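Local coordinates for phosphoribosylformylglycinamidine synthase 2 (Thermus thermophilus, PDB 3VIU), which belongs to the PurM-like AIR synthase-related proteins, carries two such N- and C-terminal domain pairs, and holds ADP and magnesium in this model, at residues R616-L627 with L653-T664; C470-P480 with E599-I610. One frame throughout, in Å; residues are numbered along the deposited sequence.

Interaction 1: R616-L627 with L653-T664; sequences RTAHDVAEGGLL and LFGEAPSRVLFT. With MG (magnesium ion), chain D.
An edge strand of the seven-stranded sheet in the second C-terminal AIR synthase-related domain, 618-620, pairs antiparallel with 661-664 and carries a magnesium ligand. H619 and L662 form the hydrogen-bonded pair: H619 N gives to L662 O at 2.9 Å, and L662 N returns a straighter bond (166°) to H619 O. V621 N then bonds R660 O at 2.9 Å, just past D620. That aspartate turns away from the pairing: its CG stands between backbone N and carbonyl carbon (chi1 72°), and OD1 meets the magnesium ion at 2.5 Å, while OD2 takes a water bound to the same metal and a salt bridge from R471.

Beyond the strands the two segments meet through the type II turn A622-G625. G624 N donates to E656 OE2 at 2.9 Å, on the anti side but well out of the carboxylate plane; E656 OE1 is held by Y453. V621 CG1 lies over one face of the R660 guanidinium, 3.5 Å from NH2; R660 NE bonds A657 O, and NH1 is held by the carbonyl of E569. Further on, L627 N donates to L653 O in its carbonyl plane, and L627 CD2 packs 3.7 Å from L653 CB. Backbone bonds on both flanks of D620 thus hold the strand, and the salt bridge and metal-bound water at OD2 limit how far the carboxylate can turn, leaving OD1 on the metal.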
loop_
_atom_site.group_PDB
_atom_site.type_symbol
_atom_site.label_atom_id
_atom_site.label_comp_id
_atom_site.label_asym_id
_atom_site.label_seq_id
_atom_site.Cartn_x
_atom_site.Cartn_y
_atom_site.Cartn_z
ATOM N N ARG A 616 24.905 10.700 5.824
ATOM C CA ARG A 616 24.508 9.473 5.148
ATOM C C ARG A 616 23.810 8.556 6.145
ATOM O O ARG A 616 23.623 7.367 5.899
ATOM C CB ARG A 616 25.715 8.766 4.525
ATOM C CG ARG A 616 26.748 8.348 5.529
ATOM C CD ARG A 616 27.780 7.433 4.916
ATOM N NE ARG A 616 28.802 7.090 5.898
ATOM C CZ ARG A 616 29.822 6.273 5.664
ATOM N NH1 ARG A 616 29.959 5.704 4.473
ATOM N NH2 ARG A 616 30.706 6.031 6.624
ATOM N N THR A 617 23.431 9.116 7.283
ATOM C CA THR A 617 22.722 8.340 8.291
ATOM C C THR A 617 21.649 9.217 8.936
ATOM O O THR A 617 21.935 10.233 9.579
ATOM C CB THR A 617 23.713 7.725 9.324
ATOM O OG1 THR A 617 23.037 7.442 10.553
ATOM C CG2 THR A 617 24.858 8.632 9.556
ATOM N N ALA A 618 20.398 8.824 8.706
ATOM C CA ALA A 618 19.239 9.551 9.203
ATOM C C ALA A 618 18.127 8.586 9.601
ATOM O O ALA A 618 18.060 7.456 9.126
ATOM C CB ALA A 618 18.734 10.520 8.129
ATOM N N HIS A 619 17.240 9.049 10.469
ATOM C CA HIS A 619 16.149 8.212 10.942
ATOM C C HIS A 619 15.117 9.161 11.518
ATOM O O HIS A 619 15.469 10.028 12.313
ATOM C CB HIS A 619 16.678 7.280 12.035
ATOM C CG HIS A 619 15.691 6.259 12.493
ATOM N ND1 HIS A 619 15.523 5.931 13.823
ATOM C CD2 HIS A 619 14.814 5.494 11.802
ATOM C CE1 HIS A 619 14.581 5.012 13.931
ATOM N NE2 HIS A 619 14.135 4.728 12.718
ATOM N N ASP A 620 13.853 9.033 11.125
ATOM C CA ASP A 620 12.865 9.945 11.686
ATOM C C ASP A 620 12.362 9.425 13.023
ATOM O O ASP A 620 12.467 8.231 13.313
ATOM C CB ASP A 620 11.707 10.191 10.709
ATOM C CG ASP A 620 10.788 9.003 10.559
ATOM O OD1 ASP A 620 11.292 7.874 10.380
ATOM O OD2 ASP A 620 9.556 9.213 10.600
ATOM N N VAL A 621 11.859 10.338 13.847
ATOM C CA VAL A 621 11.351 9.999 15.166
ATOM C C VAL A 621 9.836 9.815 15.092
ATOM O O VAL A 621 9.091 10.784 14.956
ATOM C CB VAL A 621 11.682 11.114 16.181
ATOM C CG1 VAL A 621 11.235 10.693 17.577
ATOM C CG2 VAL A 621 13.178 11.413 16.161
ATOM N N ALA A 622 9.385 8.569 15.187
ATOM C CA ALA A 622 7.964 8.286 15.105
ATOM C C ALA A 622 7.423 7.696 16.387
ATOM O O ALA A 622 7.715 8.191 17.474
ATOM C CB ALA A 622 7.684 7.357 13.932
ATOM N N GLU A 623 6.635 6.632 16.270
ATOM C CA GLU A 623 6.047 6.027 17.456
ATOM C C GLU A 623 7.102 5.602 18.467
ATOM O O GLU A 623 8.157 5.090 18.094
ATOM C CB GLU A 623 5.140 4.847 17.078
ATOM C CG GLU A 623 5.444 4.166 15.738
ATOM C CD GLU A 623 4.899 4.912 14.525
ATOM O OE1 GLU A 623 3.693 5.256 14.519
ATOM O OE2 GLU A 623 5.676 5.138 13.567
ATOM N N GLY A 624 6.817 5.847 19.748
ATOM C CA GLY A 624 7.753 5.493 20.800
ATOM C C GLY A 624 8.657 6.636 21.239
ATOM O O GLY A 624 9.367 6.532 22.238
ATOM N N GLY A 625 8.654 7.725 20.477
ATOM C CA GLY A 625 9.458 8.880 20.838
ATOM C C GLY A 625 10.952 8.849 20.565
ATOM O O GLY A 625 11.501 7.882 20.028
ATOM N N LEU A 626 11.604 9.933 20.973
ATOM C CA LEU A 626 13.034 10.134 20.789
ATOM C C LEU A 626 13.932 8.973 21.199
ATOM O O LEU A 626 14.826 8.590 20.452
ATOM C CB LEU A 626 13.477 11.402 21.530
ATOM C CG LEU A 626 14.989 11.661 21.524
ATOM C CD1 LEU A 626 15.498 11.788 20.094
ATOM C CD2 LEU A 626 15.299 12.916 22.311
ATOM N N LEU A 627 13.707 8.416 22.381
ATOM C CA LEU A 627 14.543 7.319 22.855
ATOM C C LEU A 627 14.413 6.050 22.018
ATOM O O LEU A 627 15.415 5.399 21.709
ATOM C CB LEU A 627 14.249 7.028 24.335
ATOM C CG LEU A 627 15.298 7.521 25.343
ATOM C CD1 LEU A 627 15.780 8.908 24.998
ATOM C CD2 LEU A 627 14.700 7.501 26.735
ATOM N N LEU A 653 11.017 11.983 26.441
ATOM C CA LEU A 653 11.710 10.753 26.117
ATOM C C LEU A 653 10.920 9.792 25.224
ATOM O O LEU A 653 11.506 9.094 24.387
ATOM C CB LEU A 653 12.135 10.053 27.416
ATOM C CG LEU A 653 12.949 10.925 28.396
ATOM C CD1 LEU A 653 13.185 10.177 29.696
ATOM C CD2 LEU A 653 14.274 11.322 27.763
ATOM N N PHE A 654 9.597 9.791 25.367
ATOM C CA PHE A 654 8.751 8.872 24.608
ATOM C C PHE A 654 7.561 9.487 23.891
ATOM O O PHE A 654 6.879 8.797 23.139
ATOM C CB PHE A 654 8.232 7.793 25.548
ATOM C CG PHE A 654 9.291 7.202 26.412
ATOM C CD1 PHE A 654 10.197 6.287 25.892
ATOM C CD2 PHE A 654 9.386 7.560 27.754
ATOM C CE1 PHE A 654 11.184 5.727 26.697
ATOM C CE2 PHE A 654 10.369 7.010 28.569
ATOM C CZ PHE A 654 11.272 6.087 28.039
ATOM N N GLY A 655 7.300 10.768 24.140
ATOM C CA GLY A 655 6.183 11.440 23.499
ATOM C C GLY A 655 6.355 11.439 21.996
ATOM O O GLY A 655 7.483 11.401 21.498
ATOM N N GLU A 656 5.252 11.486 21.262
ATOM C CA GLU A 656 5.349 11.476 19.805
ATOM C C GLU A 656 5.025 12.829 19.161
ATOM O O GLU A 656 4.209 13.591 19.673
ATOM C CB GLU A 656 4.442 10.372 19.247
ATOM C CG GLU A 656 4.512 9.104 20.091
ATOM C CD GLU A 656 3.684 7.950 19.545
ATOM O OE1 GLU A 656 2.657 8.198 18.871
ATOM O OE2 GLU A 656 4.062 6.788 19.813
ATOM N N ALA A 657 5.700 13.119 18.049
ATOM C CA ALA A 657 5.505 14.356 17.286
ATOM C C ALA A 657 6.111 14.165 15.905
ATOM O O ALA A 657 7.218 13.652 15.770
ATOM C CB ALA A 657 6.172 15.540 17.980
ATOM N N PRO A 658 5.393 14.588 14.855
ATOM C CA PRO A 658 5.882 14.445 13.483
ATOM C C PRO A 658 6.940 15.479 13.134
ATOM O O PRO A 658 7.301 16.315 13.945
ATOM C CB PRO A 658 4.621 14.645 12.663
ATOM C CG PRO A 658 3.961 15.756 13.422
ATOM C CD PRO A 658 4.091 15.280 14.867
ATOM N N SER A 659 7.445 15.394 11.916
ATOM C CA SER A 659 8.428 16.344 11.427
ATOM C C SER A 659 9.740 16.389 12.209
ATOM O O SER A 659 10.428 17.409 12.200
ATOM C CB SER A 659 7.793 17.742 11.389
ATOM O OG SER A 659 6.527 17.718 10.737
ATOM N N ARG A 660 10.089 15.293 12.875
ATOM C CA ARG A 660 11.336 15.229 13.637
ATOM C C ARG A 660 12.293 14.191 13.038
ATOM O O ARG A 660 11.918 13.036 12.825
ATOM C CB ARG A 660 11.039 14.900 15.100
ATOM C CG ARG A 660 10.075 15.890 15.752
ATOM C CD ARG A 660 10.055 15.748 17.267
ATOM N NE ARG A 660 9.502 14.466 17.696
ATOM C CZ ARG A 660 9.595 13.991 18.932
ATOM N NH1 ARG A 660 10.225 14.689 19.865
ATOM N NH2 ARG A 660 9.051 12.822 19.235
ATOM N N VAL A 661 13.530 14.613 12.769
ATOM C CA VAL A 661 14.540 13.742 12.166
ATOM C C VAL A 661 15.919 13.793 12.827
ATOM O O VAL A 661 16.448 14.867 13.130
ATOM C CB VAL A 661 14.744 14.085 10.662
ATOM C CG1 VAL A 661 15.843 13.215 10.066
ATOM C CG2 VAL A 661 13.446 13.888 9.900
ATOM N N LEU A 662 16.499 12.613 13.020
ATOM C CA LEU A 662 17.829 12.472 13.603
ATOM C C LEU A 662 18.823 12.168 12.486
ATOM O O LEU A 662 18.499 11.446 11.548
ATOM C CB LEU A 662 17.852 11.313 14.598
ATOM C CG LEU A 662 17.042 11.426 15.890
ATOM C CD1 LEU A 662 17.005 10.074 16.616
ATOM C CD2 LEU A 662 17.675 12.489 16.762
ATOM N N PHE A 663 20.029 12.713 12.580
ATOM C CA PHE A 663 21.059 12.437 11.581
ATOM C C PHE A 663 22.442 12.751 12.129
ATOM O O PHE A 663 22.580 13.484 13.108
ATOM C CB PHE A 663 20.802 13.216 10.287
ATOM C CG PHE A 663 21.130 14.674 10.369
ATOM C CD1 PHE A 663 22.289 15.171 9.786
ATOM C CD2 PHE A 663 20.282 15.555 11.021
ATOM C CE1 PHE A 663 22.597 16.522 9.849
ATOM C CE2 PHE A 663 20.581 16.902 11.090
ATOM C CZ PHE A 663 21.742 17.387 10.502
ATOM N N THR A 664 23.466 12.172 11.512
ATOM C CA THR A 664 24.826 12.396 11.969
ATOM C C THR A 664 25.691 13.012 10.877
ATOM O O THR A 664 25.470 12.785 9.683
ATOM C CB THR A 664 25.471 11.086 12.422
ATOM O OG1 THR A 664 25.834 10.316 11.277
ATOM C CG2 THR A 664 24.500 10.280 13.267
HETATM MG MG MG D . 10.573 5.506 10.149
HETATM O O HOH W 1 8.543 6.827 10.675
HETATM O O HOH W 2 11.202 5.864 12.585
HETATM O O HOH W 3 8.755 12.693 13.099
HETATM O O HOH W 4 7.519 11.119 17.263
HETATM O O HOH W 5 10.150 12.161 22.051
#

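Interaction 2: C470-P480 with E599-I610; sequences CRNVSVVGAKP and EKAVQEAIRDLI. With MG (magnesium ion), chain D.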
loop_
_atom_site.group_PDB
_atom_site.type_symbol
_atom_site.label_atom_id
_atom_site.label_comp_id
_atom_site.label_asym_id
_atom_site.label_seq_id
_atom_site.Cartn_x
_atom_site.Cartn_y
_atom_site.Cartn_z
ATOM N N CYS A 470 6.085 9.964 3.178
ATOM C CA CYS A 470 6.959 10.875 2.451
ATOM C C CYS A 470 8.234 11.159 3.245
ATOM O O CYS A 470 9.310 11.293 2.663
ATOM C CB CYS A 470 6.236 12.184 2.158
ATOM S SG CYS A 470 4.941 12.021 0.939
ATOM N N ARG A 471 8.107 11.242 4.571
ATOM C CA ARG A 471 9.251 11.507 5.428
ATOM C C ARG A 471 10.236 10.345 5.347
ATOM O O ARG A 471 11.448 10.550 5.258
ATOM C CB ARG A 471 8.805 11.704 6.885
ATOM C CG ARG A 471 9.906 12.240 7.810
ATOM C CD ARG A 471 9.459 12.273 9.256
ATOM N NE ARG A 471 8.151 12.908 9.393
ATOM C CZ ARG A 471 7.087 12.322 9.937
ATOM N NH1 ARG A 471 5.946 12.985 10.010
ATOM N NH2 ARG A 471 7.163 11.079 10.409
ATOM N N ASN A 472 9.708 9.125 5.368
ATOM C CA ASN A 472 10.550 7.940 5.307
ATOM C C ASN A 472 11.369 7.841 4.032
ATOM O O ASN A 472 12.517 7.380 4.060
ATOM C CB ASN A 472 9.711 6.683 5.483
ATOM C CG ASN A 472 9.313 6.464 6.922
ATOM O OD1 ASN A 472 10.155 6.538 7.816
ATOM N ND2 ASN A 472 8.030 6.191 7.158
ATOM N N VAL A 473 10.782 8.273 2.919
ATOM C CA VAL A 473 11.473 8.251 1.638
ATOM C C VAL A 473 12.494 9.386 1.616
ATOM O O VAL A 473 13.614 9.211 1.151
ATOM C CB VAL A 473 10.476 8.410 0.474
ATOM C CG1 VAL A 473 11.202 8.817 -0.799
ATOM C CG2 VAL A 473 9.738 7.103 0.259
ATOM N N SER A 474 12.106 10.542 2.138
ATOM C CA SER A 474 12.998 11.696 2.187
ATOM C C SER A 474 14.207 11.396 3.050
ATOM O O SER A 474 15.311 11.852 2.772
ATOM C CB SER A 474 12.272 12.908 2.779
ATOM O OG SER A 474 11.185 13.277 1.962
ATOM N N VAL A 475 13.972 10.631 4.109
ATOM C CA VAL A 475 15.006 10.256 5.060
ATOM C C VAL A 475 16.121 9.387 4.473
ATOM O O VAL A 475 17.240 9.393 4.991
ATOM C CB VAL A 475 14.358 9.567 6.281
ATOM C CG1 VAL A 475 15.379 8.766 7.052
ATOM C CG2 VAL A 475 13.743 10.625 7.176
ATOM N N VAL A 476 15.841 8.624 3.417
ATOM C CA VAL A 476 16.916 7.828 2.830
ATOM C C VAL A 476 17.537 8.626 1.692
ATOM O O VAL A 476 18.446 8.160 1.011
ATOM C CB VAL A 476 16.449 6.414 2.328
ATOM C CG1 VAL A 476 15.972 5.584 3.516
ATOM C CG2 VAL A 476 15.361 6.534 1.261
ATOM N N GLY A 477 17.033 9.841 1.499
ATOM C CA GLY A 477 17.578 10.721 0.478
ATOM C C GLY A 477 16.839 10.831 -0.835
ATOM O O GLY A 477 17.350 11.406 -1.788
ATOM N N ALA A 478 15.631 10.303 -0.903
ATOM C CA ALA A 478 14.885 10.366 -2.150
ATOM C C ALA A 478 13.732 11.374 -2.107
ATOM O O ALA A 478 13.194 11.672 -1.041
ATOM C CB ALA A 478 14.364 8.977 -2.495
ATOM N N LYS A 479 13.359 11.896 -3.271
ATOM C CA LYS A 479 12.262 12.849 -3.349
ATOM C C LYS A 479 10.930 12.197 -3.710
ATOM O O LYS A 479 10.806 11.543 -4.752
ATOM C CB LYS A 479 12.553 13.950 -4.370
ATOM C CG LYS A 479 11.399 14.945 -4.505
ATOM C CD LYS A 479 11.767 16.119 -5.387
ATOM C CE LYS A 479 10.599 17.080 -5.548
ATOM N NZ LYS A 479 10.950 18.217 -6.461
ATOM N N PRO A 480 9.911 12.391 -2.858
ATOM C CA PRO A 480 8.562 11.845 -3.041
ATOM C C PRO A 480 8.016 12.227 -4.410
ATOM O O PRO A 480 7.913 13.407 -4.728
ATOM C CB PRO A 480 7.769 12.509 -1.916
ATOM C CG PRO A 480 8.795 12.767 -0.873
ATOM C CD PRO A 480 9.956 13.265 -1.672
ATOM N N GLU A 599 6.646 20.107 8.278
ATOM C CA GLU A 599 6.904 18.791 7.708
ATOM C C GLU A 599 7.609 18.886 6.361
ATOM O O GLU A 599 8.617 18.218 6.135
ATOM C CB GLU A 599 5.596 18.008 7.541
ATOM C CG GLU A 599 5.803 16.577 7.029
ATOM C CD GLU A 599 6.565 15.691 8.008
ATOM O OE1 GLU A 599 7.540 15.034 7.590
ATOM O OE2 GLU A 599 6.188 15.640 9.195
ATOM N N LYS A 600 7.078 19.723 5.476
ATOM C CA LYS A 600 7.657 19.906 4.145
ATOM C C LYS A 600 9.077 20.470 4.222
ATOM O O LYS A 600 9.984 19.994 3.535
ATOM C CB LYS A 600 6.767 20.841 3.312
ATOM C CG LYS A 600 7.269 21.120 1.898
ATOM C CD LYS A 600 6.207 21.853 1.084
ATOM C CE LYS A 600 6.611 22.031 -0.379
ATOM N NZ LYS A 600 7.674 23.064 -0.585
ATOM N N ALA A 601 9.269 21.484 5.057
ATOM C CA ALA A 601 10.577 22.103 5.207
ATOM C C ALA A 601 11.601 21.110 5.767
ATOM O O ALA A 601 12.761 21.116 5.362
ATOM C CB ALA A 601 10.473 23.329 6.111
ATOM N N VAL A 602 11.171 20.259 6.694
ATOM C CA VAL A 602 12.071 19.269 7.276
ATOM C C VAL A 602 12.462 18.220 6.232
ATOM O O VAL A 602 13.629 17.819 6.154
ATOM C CB VAL A 602 11.421 18.549 8.498
ATOM C CG1 VAL A 602 12.292 17.388 8.946
ATOM C CG2 VAL A 602 11.248 19.527 9.657
ATOM N N GLN A 603 11.489 17.780 5.432
ATOM C CA GLN A 603 11.744 16.779 4.398
ATOM C C GLN A 603 12.738 17.295 3.358
ATOM O O GLN A 603 13.592 16.551 2.876
ATOM C CB GLN A 603 10.442 16.360 3.698
ATOM C CG GLN A 603 9.406 15.715 4.611
ATOM C CD GLN A 603 8.458 14.767 3.884
ATOM O OE1 GLN A 603 7.490 14.287 4.463
ATOM N NE2 GLN A 603 8.739 14.488 2.618
ATOM N N GLU A 604 12.624 18.570 3.011
ATOM C CA GLU A 604 13.533 19.154 2.039
ATOM C C GLU A 604 14.876 19.423 2.689
ATOM O O GLU A 604 15.914 19.344 2.032
ATOM C CB GLU A 604 12.950 20.441 1.462
ATOM C CG GLU A 604 11.765 20.173 0.555
ATOM C CD GLU A 604 11.015 21.429 0.168
ATOM O OE1 GLU A 604 9.956 21.308 -0.494
ATOM O OE2 GLU A 604 11.484 22.530 0.526
ATOM N N ALA A 605 14.863 19.730 3.981
ATOM C CA ALA A 605 16.113 19.980 4.676
ATOM C C ALA A 605 16.923 18.687 4.749
ATOM O O ALA A 605 18.133 18.688 4.506
ATOM C CB ALA A 605 15.848 20.509 6.071
ATOM N N ILE A 606 16.260 17.575 5.064
ATOM C CA ILE A 606 16.984 16.315 5.168
ATOM C C ILE A 606 17.470 15.806 3.812
ATOM O O ILE A 606 18.560 15.242 3.716
ATOM C CB ILE A 606 16.148 15.217 5.900
ATOM C CG1 ILE A 606 17.051 14.036 6.245
ATOM C CG2 ILE A 606 14.998 14.730 5.024
ATOM C CD1 ILE A 606 18.340 14.428 6.920
ATOM N N ARG A 607 16.682 16.007 2.760
ATOM C CA ARG A 607 17.124 15.566 1.442
ATOM C C ARG A 607 18.338 16.397 0.999
ATOM O O ARG A 607 19.303 15.848 0.465
ATOM C CB ARG A 607 15.995 15.676 0.402
ATOM C CG ARG A 607 14.820 14.730 0.661
ATOM C CD ARG A 607 13.931 14.543 -0.581
ATOM N NE ARG A 607 13.379 15.800 -1.086
ATOM C CZ ARG A 607 12.230 16.341 -0.692
ATOM N NH1 ARG A 607 11.478 15.736 0.223
ATOM N NH2 ARG A 607 11.837 17.496 -1.211
ATOM N N ASP A 608 18.297 17.709 1.230
ATOM C CA ASP A 608 19.412 18.579 0.859
ATOM C C ASP A 608 20.676 18.134 1.566
ATOM O O ASP A 608 21.730 17.962 0.948
ATOM C CB ASP A 608 19.133 20.032 1.234
ATOM C CG ASP A 608 18.161 20.692 0.295
ATOM O OD1 ASP A 608 18.041 20.226 -0.862
ATOM O OD2 ASP A 608 17.519 21.683 0.701
ATOM N N LEU A 609 20.543 17.965 2.876
ATOM C CA LEU A 609 21.627 17.537 3.738
ATOM C C LEU A 609 22.303 16.280 3.188
ATOM O O LEU A 609 23.531 16.180 3.163
ATOM C CB LEU A 609 21.059 17.277 5.137
ATOM C CG LEU A 609 21.626 17.990 6.369
ATOM C CD1 LEU A 609 22.107 19.389 6.043
ATOM C CD2 LEU A 609 20.548 18.022 7.434
ATOM N N ILE A 610 21.498 15.332 2.726
ATOM C CA ILE A 610 22.018 14.073 2.200
ATOM C C ILE A 610 22.594 14.195 0.779
ATOM O O ILE A 610 23.638 13.610 0.479
ATOM C CB ILE A 610 20.911 12.990 2.222
ATOM C CG1 ILE A 610 21.519 11.593 2.327
ATOM C CG2 ILE A 610 20.070 13.076 0.962
ATOM C CD1 ILE A 610 22.192 11.106 1.067
HETATM MG MG MG D . 10.573 5.506 10.149
HETATM O O HOH W 1 8.543 6.827 10.675
HETATM O O HOH W 2 11.202 5.864 12.585
#
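A bend at chi3 (-49°) in R471 and another at chi2 in E599 bring guanidinium and carboxylate together side-on. R471 NE donates to E599 OE1 at 2.9 Å on the syn side, and R471 NH1 to E599 OE2 at 2.8 Å from above the carboxylate plane, the two flat groups being turned 51° apart. E599 OE2 also takes a bond from S659. The next residue, N472, points away from helix 596-611 and binds the magnesium ion through OD1 at 2.6 Å.

Two turns further along its helix, R607, likewise bent at chi3, points NH1 in its own plane at S474 OG, 3.0 Å away; that hydroxyl donates to C470 O. K479 CG and P480 CD lie over the same face of the guanidinium, P480 CD 3.5 Å from NH1. I606 CG2 packs against S474 O, and I610 CG2 lies 3.5 Å from G477 CA, where a Schellman motif ends the helix.

The helical segments 470-475 and 599-610 run nearly parallel, 17° apart with axes 8.9 Å from each other. Helix 458-475 also packs on strands 441-448 and 538-548 through V473, whereas V602 and I606 of helix 596-611 rest on V661 of strand 661-665.

Overall arrangement
Along the chain the two contacts come in series: 470-480 and 599-610 close interaction 2 before 616-627 and 653-664 form interaction 1. Their centres lie 13 Å apart, and helix 596-611 leads directly to strand 618-620. Interaction 1 stays within the second C-terminal AIR synthase-related domain, whereas interaction 2 joins that domain to its N-terminal partner. Two polar ties, D620 with R471 and S659 with E599, couple the contacts, along with packing of F663 on L609. N472 and D620, with D430, bind one magnesium ion and share two waters, a worked example of a metal site assembled at a domain interface.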